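Side-chain contacts in polyphosphate kinase (Porphyromonas gingivalis, PDB 2O8R), which probably catalyses the reversible transfer of the terminal phosphate of ATP to a growing long-chain polyphosphate, with magnesium as cofactor: residues A[21-24]-A[25-29]; A[98-101]-A[102-106]; A[109-113]-A[114-118]. The protein carries 3 engineered substitutions. All coordinates share one frame; numbering follows the deposited sequence.

Contact 1. Residues A[21-24]-A[25-29]; sequences NERV and LMEAA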
loop_
_atom_site.group_PDB
_atom_site.type_symbol
_atom_site.label_atom_id
_atom_site.label_comp_id
_atom_site.label_asym_id
_atom_site.label_seq_id
_atom_site.Cartn_x
_atom_site.Cartn_y
_atom_site.Cartn_z
ATOM N N ASN A 21 9.409 26.285 9.527
ATOM C CA ASN A 21 8.471 25.481 10.286
ATOM C C ASN A 21 7.675 26.317 11.280
ATOM O O ASN A 21 6.535 25.977 11.592
ATOM C CB ASN A 21 9.127 24.264 10.933
ATOM C CG ASN A 21 8.317 22.992 10.725
ATOM O OD1 ASN A 21 7.602 22.844 9.729
ATOM N ND2 ASN A 21 8.426 22.068 11.664
ATOM N N GLU A 22 8.253 27.428 11.735
ATOM C CA GLU A 22 7.498 28.432 12.493
ATOM C C GLU A 22 6.296 28.952 11.683
ATOM O O GLU A 22 5.188 29.067 12.207
ATOM C CB GLU A 22 8.408 29.591 12.891
ATOM C CG GLU A 22 7.692 30.811 13.463
ATOM C CD GLU A 22 7.969 31.060 14.948
ATOM O OE1 GLU A 22 7.577 32.147 15.431
ATOM O OE2 GLU A 22 8.570 30.192 15.630
ATOM N N ARG A 23 6.509 29.245 10.402
ATOM C CA ARG A 23 5.431 29.715 9.539
ATOM C C ARG A 23 4.347 28.643 9.306
ATOM O O ARG A 23 3.169 28.968 9.108
ATOM C CB ARG A 23 6.004 30.215 8.220
ATOM C CG ARG A 23 4.965 30.587 7.183
ATOM C CD ARG A 23 4.115 31.753 7.641
ATOM N NE ARG A 23 3.066 32.042 6.671
ATOM C CZ ARG A 23 1.799 31.661 6.798
ATOM N NH1 ARG A 23 1.421 30.967 7.857
ATOM N NH2 ARG A 23 0.910 31.983 5.866
ATOM N N VAL A 24 4.750 27.372 9.330
ATOM C CA VAL A 24 3.796 26.262 9.241
ATOM C C VAL A 24 2.948 26.223 10.517
ATOM O O VAL A 24 1.719 26.137 10.462
ATOM C CB VAL A 24 4.511 24.908 9.002
ATOM C CG1 VAL A 24 3.509 23.771 8.951
ATOM C CG2 VAL A 24 5.284 24.949 7.705
ATOM N N LEU A 25 3.616 26.325 11.662
ATOM C CA LEU A 25 2.943 26.446 12.952
ATOM C C LEU A 25 1.975 27.630 12.984
ATOM O O LEU A 25 0.933 27.563 13.623
ATOM C CB LEU A 25 3.966 26.565 14.085
ATOM C CG LEU A 25 3.452 26.416 15.519
ATOM C CD1 LEU A 25 2.401 25.336 15.619
ATOM C CD2 LEU A 25 4.596 26.103 16.452
HETATM N N MSE A 26 2.320 28.710 12.291
HETATM C CA MSE A 26 1.443 29.872 12.225
HETATM C C MSE A 26 0.132 29.622 11.483
HETATM O O MSE A 26 -0.910 30.137 11.906
HETATM C CB MSE A 26 2.171 31.063 11.638
HETATM C CG MSE A 26 3.085 31.716 12.639
HETATM SE SE MSE A 26 4.459 32.817 11.810
HETATM C CE MSE A 26 5.025 33.763 13.437
ATOM N N GLU A 27 0.169 28.836 10.400
ATOM C CA GLU A 27 -1.062 28.490 9.696
ATOM C C GLU A 27 -2.027 27.877 10.676
ATOM O O GLU A 27 -3.221 28.171 10.636
ATOM C CB GLU A 27 -0.828 27.527 8.548
ATOM C CG GLU A 27 -0.347 28.189 7.278
ATOM C CD GLU A 27 -1.443 28.938 6.557
ATOM O OE1 GLU A 27 -2.590 28.475 6.595
ATOM O OE2 GLU A 27 -1.159 29.982 5.941
ATOM N N ALA A 28 -1.495 27.054 11.577
ATOM C CA ALA A 28 -2.308 26.440 12.613
ATOM C C ALA A 28 -2.947 27.472 13.549
ATOM O O ALA A 28 -4.073 27.278 13.999
ATOM C CB ALA A 28 -1.492 25.459 13.386
ATOM N N ALA A 29 -2.243 28.577 13.799
ATOM C CA ALA A 29 -2.711 29.658 14.681
ATOM C C ALA A 29 -3.685 30.612 14.011
ATOM O O ALA A 29 -4.257 31.480 14.679
ATOM C CB ALA A 29 -1.522 30.449 15.235
#
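Arg23 and Glu27, one helical turn apart, are joined by a salt bridge from NH2 of Arg23 to OE2 of Glu27 at 2.9 Å. The carboxylate oxygen accepts through its anti lone pair, the one away from OE1, and lies 26° out of the guanidinium plane; NH1 of Arg23 adds a weak bond to the same oxygen. A bend at chi2 (64°) turns the arginine chain along the helix, and NH1 of Arg23 comes to 3.3 Å from CG of Glu27. Both charged ends have second partners at Lys655: Arg23 NH2 also donates to the carbonyl O of Lys655, while Glu27 OE1 pairs with its NZ. The buried ion pair is thus linked to Lys655, which would be expected to keep the carboxylate ionised. These residues sit on helix 13-29 of the N-terminal domain, whose i to i+4 ladder runs through Leu25 N to Asn21 O (2.9 Å), Met26 N to Glu22 O (2.9 Å) and a longer bond from Glu27 N to Arg23 O. Asn21 spends its amide outside the ladder, OD1 accepting from ND2 of Asn48, a predicted ATP-binding residue, and ND2 donating to Phe45 O. On another side of the helix Glu22 meets Met26, a selenomethionine: the extended selenoether chain brings CE to 3.6 Å from OE1 of Glu22. The other carboxylate oxygen, OE2 of Glu22, is gripped by Arg93 in a salt bridge and by NE2 of Gln94, both on helix 83-112.

Contact 2. Residues A[98-101]-A[102-106]; sequences YYRI and FYDQI
Phe102 continues helix 83-112 of the N-terminal domain from Tyr98, whose carbonyl O receives its N-H at 2.9 Å; a few residues on, the i to i+4 pattern widens into a pi-type turn. The Phe102 ring, its CG anti to the backbone N (chi1 -177°), leans away from the preceding turn to reach Leu42 on helix 35-63. Tyr103 lies beside Tyr99, both side chains pointing the same way. Their rings meet rim to rim, planes 22° apart and centroids 5.9 Å apart, with neither ring over the face of the other: CE2 of Tyr103 comes to the edge of the Tyr99 ring at CD1. The Tyr99 hydroxyl is bonded to the carbonyl O of Tyr300, which holds the far end of that ring. Asp104 folds back over the turn before it, OD2 standing 3.4 Å from CG of Arg100; its carboxylate meets the aliphatic part of the arginine; the charged atoms are not in contact, Arg100 NE being 5.7 Å from Asp104 OD2. At Gln105 the register shifts. Its N-H makes a weak bond to Ile101 O, and its own extended chain stays close to the helix, OE1 near CG2 of Ile101. Ile106 supplies the straighter partner of that carbonyl, its N donating to Ile101 O at 2.8 Å with an N-H...O angle of 171°, the i to i+5 bond that defines the wide turn. Beyond it the two isoleucine side chains cross, CG1 of Ile106 lying 3.9 Å from CG2 of Ile101.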
loop_
_atom_site.group_PDB
_atom_site.type_symbol
_atom_site.label_atom_id
_atom_site.label_comp_id
_atom_site.label_asym_id
_atom_site.label_seq_id
_atom_site.Cartn_x
_atom_site.Cartn_y
_atom_site.Cartn_z
ATOM N N TYR A 98 2.960 25.389 20.031
ATOM C CA TYR A 98 2.144 24.286 19.522
ATOM C C TYR A 98 1.041 23.876 20.501
ATOM O O TYR A 98 -0.133 23.785 20.131
ATOM C CB TYR A 98 3.048 23.090 19.224
ATOM C CG TYR A 98 2.447 21.975 18.389
ATOM C CD1 TYR A 98 2.791 21.829 17.048
ATOM C CD2 TYR A 98 1.585 21.037 18.949
ATOM C CE1 TYR A 98 2.271 20.795 16.283
ATOM C CE2 TYR A 98 1.054 20.000 18.188
ATOM C CZ TYR A 98 1.402 19.883 16.864
ATOM O OH TYR A 98 0.872 18.856 16.116
ATOM N N TYR A 99 1.414 23.647 21.754
ATOM C CA TYR A 99 0.442 23.214 22.746
ATOM C C TYR A 99 -0.572 24.292 23.133
ATOM O O TYR A 99 -1.738 23.986 23.396
ATOM C CB TYR A 99 1.144 22.615 23.954
ATOM C CG TYR A 99 1.596 21.187 23.714
ATOM C CD1 TYR A 99 0.740 20.107 23.946
ATOM C CD2 TYR A 99 2.872 20.912 23.244
ATOM C CE1 TYR A 99 1.149 18.796 23.724
ATOM C CE2 TYR A 99 3.290 19.604 23.023
ATOM C CZ TYR A 99 2.426 18.559 23.261
ATOM O OH TYR A 99 2.858 17.280 23.046
ATOM N N ARG A 100 -0.130 25.547 23.138
ATOM C CA ARG A 100 -1.035 26.674 23.291
ATOM C C ARG A 100 -2.092 26.666 22.189
ATOM O O ARG A 100 -3.278 26.752 22.471
ATOM C CB ARG A 100 -0.273 28.001 23.316
ATOM C CG ARG A 100 0.013 28.517 24.714
ATOM C CD ARG A 100 0.639 29.900 24.684
ATOM N NE ARG A 100 2.071 29.840 24.414
ATOM C CZ ARG A 100 2.681 30.441 23.397
ATOM N NH1 ARG A 100 1.990 31.182 22.538
ATOM N NH2 ARG A 100 3.993 30.305 23.247
ATOM N N ILE A 101 -1.666 26.523 20.939
ATOM C CA ILE A 101 -2.612 26.440 19.828
ATOM C C ILE A 101 -3.548 25.252 20.013
ATOM O O ILE A 101 -4.759 25.384 19.862
ATOM C CB ILE A 101 -1.889 26.360 18.474
ATOM C CG1 ILE A 101 -1.064 27.621 18.270
ATOM C CG2 ILE A 101 -2.878 26.282 17.335
ATOM C CD1 ILE A 101 -0.062 27.529 17.180
ATOM N N PHE A 102 -2.984 24.109 20.391
ATOM C CA PHE A 102 -3.757 22.874 20.498
ATOM C C PHE A 102 -4.810 22.915 21.602
ATOM O O PHE A 102 -5.984 22.619 21.369
ATOM C CB PHE A 102 -2.830 21.678 20.698
ATOM C CG PHE A 102 -3.546 20.360 20.737
ATOM C CD1 PHE A 102 -4.171 19.860 19.600
ATOM C CD2 PHE A 102 -3.590 19.614 21.906
ATOM C CE1 PHE A 102 -4.830 18.648 19.627
ATOM C CE2 PHE A 102 -4.250 18.399 21.936
ATOM C CZ PHE A 102 -4.875 17.918 20.796
ATOM N N TYR A 103 -4.384 23.299 22.796
ATOM C CA TYR A 103 -5.266 23.296 23.952
ATOM C C TYR A 103 -6.137 24.537 24.063
ATOM O O TYR A 103 -7.261 24.462 24.553
ATOM C CB TYR A 103 -4.450 23.159 25.231
ATOM C CG TYR A 103 -3.908 21.780 25.471
ATOM C CD1 TYR A 103 -4.760 20.725 25.721
ATOM C CD2 TYR A 103 -2.544 21.539 25.468
ATOM C CE1 TYR A 103 -4.274 19.462 25.955
ATOM C CE2 TYR A 103 -2.050 20.283 25.702
ATOM C CZ TYR A 103 -2.922 19.245 25.944
ATOM O OH TYR A 103 -2.449 17.976 26.174
ATOM N N ASP A 104 -5.611 25.682 23.637
ATOM C CA ASP A 104 -6.320 26.945 23.816
ATOM C C ASP A 104 -7.191 27.312 22.638
ATOM O O ASP A 104 -8.088 28.140 22.766
ATOM C CB ASP A 104 -5.348 28.092 24.111
ATOM C CG ASP A 104 -4.465 27.805 25.289
ATOM O OD1 ASP A 104 -4.930 27.093 26.200
ATOM O OD2 ASP A 104 -3.312 28.281 25.306
ATOM N N GLN A 105 -6.937 26.711 21.487
ATOM C CA GLN A 105 -7.670 27.112 20.302
ATOM C C GLN A 105 -8.303 25.940 19.570
ATOM O O GLN A 105 -9.525 25.888 19.424
ATOM C CB GLN A 105 -6.779 27.939 19.381
ATOM C CG GLN A 105 -6.463 29.320 19.910
ATOM C CD GLN A 105 -5.546 30.117 18.994
ATOM O OE1 GLN A 105 -4.901 29.562 18.099
ATOM N NE2 GLN A 105 -5.484 31.428 19.217
ATOM N N ILE A 106 -7.486 24.984 19.143
ATOM C CA ILE A 106 -8.000 23.843 18.387
ATOM C C ILE A 106 -9.098 23.068 19.130
ATOM O O ILE A 106 -10.247 23.050 18.670
ATOM C CB ILE A 106 -6.887 22.902 17.944
ATOM C CG1 ILE A 106 -5.798 23.696 17.221
ATOM C CG2 ILE A 106 -7.453 21.782 17.060
ATOM C CD1 ILE A 106 -6.142 24.087 15.820
#

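Contact 3. Residues A[109-113]-A[114-118]; sequences TLEEH and GIRLR. With SO4 (sulfate ion), chain H.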
loop_
_atom_site.group_PDB
_atom_site.type_symbol
_atom_site.label_atom_id
_atom_site.label_comp_id
_atom_site.label_asym_id
_atom_site.label_seq_id
_atom_site.Cartn_x
_atom_site.Cartn_y
_atom_site.Cartn_z
ATOM N N THR A 109 -12.140 25.092 19.599
ATOM C CA THR A 109 -12.847 25.351 18.337
ATOM C C THR A 109 -13.593 24.108 17.853
ATOM O O THR A 109 -14.711 24.203 17.360
ATOM C CB THR A 109 -11.896 25.820 17.231
ATOM O OG1 THR A 109 -10.959 26.749 17.766
ATOM C CG2 THR A 109 -12.656 26.495 16.133
ATOM N N LEU A 110 -12.972 22.940 18.009
ATOM C CA LEU A 110 -13.634 21.669 17.706
ATOM C C LEU A 110 -14.956 21.537 18.461
ATOM O O LEU A 110 -15.959 21.115 17.901
ATOM C CB LEU A 110 -12.708 20.489 18.008
ATOM C CG LEU A 110 -11.569 20.219 16.999
ATOM C CD1 LEU A 110 -10.542 19.278 17.602
ATOM C CD2 LEU A 110 -12.051 19.667 15.652
ATOM N N GLU A 111 -14.952 21.931 19.730
ATOM C CA GLU A 111 -16.163 21.900 20.539
ATOM C C GLU A 111 -17.231 22.879 20.082
ATOM O O GLU A 111 -18.418 22.570 20.125
ATOM C CB GLU A 111 -15.833 22.113 22.013
ATOM C CG GLU A 111 -15.553 20.817 22.733
ATOM C CD GLU A 111 -15.074 21.019 24.148
ATOM O OE1 GLU A 111 -15.156 22.158 24.662
ATOM O OE2 GLU A 111 -14.608 20.030 24.746
ATOM N N GLU A 112 -16.806 24.054 19.637
ATOM C CA GLU A 112 -17.724 25.041 19.082
ATOM C C GLU A 112 -18.471 24.474 17.879
ATOM O O GLU A 112 -19.573 24.917 17.564
ATOM C CB GLU A 112 -16.960 26.295 18.678
ATOM C CG GLU A 112 -17.790 27.557 18.604
ATOM C CD GLU A 112 -16.936 28.812 18.410
ATOM O OE1 GLU A 112 -15.725 28.785 18.739
ATOM O OE2 GLU A 112 -17.481 29.834 17.931
ATOM N N HIS A 113 -17.881 23.474 17.229
ATOM C CA HIS A 113 -18.501 22.836 16.073
ATOM C C HIS A 113 -18.945 21.385 16.286
ATOM O O HIS A 113 -19.150 20.651 15.321
ATOM C CB HIS A 113 -17.564 22.938 14.882
ATOM C CG HIS A 113 -17.225 24.345 14.521
ATOM N ND1 HIS A 113 -16.184 25.029 15.106
ATOM C CD2 HIS A 113 -17.812 25.212 13.663
ATOM C CE1 HIS A 113 -16.130 26.251 14.610
ATOM N NE2 HIS A 113 -17.108 26.388 13.733
ATOM N N GLY A 114 -19.100 20.976 17.540
ATOM C CA GLY A 114 -19.646 19.648 17.850
ATOM C C GLY A 114 -18.669 18.480 17.836
ATOM O O GLY A 114 -19.086 17.335 17.692
ATOM N N ILE A 115 -17.374 18.766 17.978
ATOM C CA ILE A 115 -16.349 17.724 18.076
ATOM C C ILE A 115 -15.720 17.772 19.461
ATOM O O ILE A 115 -15.199 18.805 19.876
ATOM C CB ILE A 115 -15.216 17.908 17.031
ATOM C CG1 ILE A 115 -15.749 18.526 15.730
ATOM C CG2 ILE A 115 -14.450 16.594 16.793
ATOM C CD1 ILE A 115 -16.152 17.552 14.658
ATOM N N ARG A 116 -15.777 16.660 20.188
ATOM C CA ARG A 116 -15.107 16.598 21.476
ATOM C C ARG A 116 -13.983 15.589 21.412
ATOM O O ARG A 116 -14.202 14.373 21.358
ATOM C CB ARG A 116 -16.083 16.312 22.614
ATOM C CG ARG A 116 -15.592 16.822 23.964
ATOM C CD ARG A 116 -16.674 17.617 24.694
ATOM N NE ARG A 116 -17.223 16.912 25.846
ATOM C CZ ARG A 116 -16.723 16.989 27.076
ATOM N NH1 ARG A 116 -15.657 17.742 27.320
ATOM N NH2 ARG A 116 -17.285 16.310 28.066
ATOM N N LEU A 117 -12.768 16.115 21.347
ATOM C CA LEU A 117 -11.599 15.279 21.400
ATOM C C LEU A 117 -11.256 15.258 22.857
ATOM O O LEU A 117 -10.807 16.259 23.410
ATOM C CB LEU A 117 -10.454 15.867 20.576
ATOM C CG LEU A 117 -9.141 15.063 20.638
ATOM C CD1 LEU A 117 -9.376 13.575 20.391
ATOM C CD2 LEU A 117 -8.119 15.596 19.658
ATOM N N ARG A 118 -11.499 14.127 23.494
ATOM C CA ARG A 118 -11.357 14.070 24.932
ATOM C C ARG A 118 -9.911 14.020 25.341
ATOM O O ARG A 118 -9.089 13.307 24.756
ATOM C CB ARG A 118 -12.171 12.927 25.547
ATOM C CG ARG A 118 -13.595 13.354 25.902
ATOM C CD ARG A 118 -14.144 12.569 27.085
ATOM N NE ARG A 118 -15.025 11.501 26.638
ATOM C CZ ARG A 118 -16.348 11.597 26.607
ATOM N NH1 ARG A 118 -16.947 12.706 27.011
ATOM N NH2 ARG A 118 -17.072 10.585 26.174
HETATM S S SO4 H . -17.594 13.657 29.999
HETATM O O1 SO4 H . -18.748 14.303 29.374
HETATM O O2 SO4 H . -17.317 14.291 31.283
HETATM O O3 SO4 H . -17.870 12.230 30.186
HETATM O O4 SO4 H . -16.419 13.817 29.149
#
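Arg116, its CG anti to the backbone N and its chain bent at chi2 (132°) and again at chi3, passes its methylenes across the Glu111 carboxylate; CD of Arg116 lies 3.2 Å from OE2 of Glu111. That oxygen sits at the guanidinium edge in a long salt bridge to Arg116 NH1, the two flat groups being 64° apart. Farther out, Arg116 and Arg118 both reach a sulfate ion, probably from the crystallisation liquor. NH2 of Arg116 makes a weak bond to sulfate O1 at 2.8 Å, and NH1 of Arg118 lies close to O4; the backbone N atoms of Thr123 and His124 also bind this anion. Inward, Leu110 and Ile115 pack at their roots, CB to CB 3.7 Å, and both side chains touch Tyr36 of helix 35-63. The imidazole of His113 swings back over the last helical turn, where ND1 donates to Thr109 O at 2.8 Å; the carbonyl oxygen lies nearly in the ring plane. The main chain between helix and strand is closed by two bonds, Gly114 N to Glu111 O at 3.1 Å and Ile115 N to Leu110 O at 2.7 Å. Leu110 O also accepts from His113 N, the two donors approaching from opposite faces of the carbonyl plane. Gly114, with positive phi (84°), occupies the C-prime position. This is a Schellman motif: it ends helix 83-112 and turns the chain directly into strand 115-118, the edge strand that pairs in parallel with 204-208.

Overall arrangement
The three contacts follow one another along the chain and all fall within the N-terminal domain. Contact 1 lies on helix 13-29, contact 2 farther on in helix 83-112, and contact 3 where that helix gives way to strand 115-118. Contacts 1 and 2 have centres about 12 Å apart and touch directly, CD1 of Leu25 packing 3.6 Å from CD1 of Ile101. Contacts 2 and 3, about 13 Å apart between centres, meet through Phe102 and Leu117, whereas 1 and 3 do not touch. The series therefore runs outward from the predicted ATP-binding residues beside contact 1, across the packed helices 13-29 and 83-112, to a small three-stranded sheet formed with strands 204-208 and 192-195.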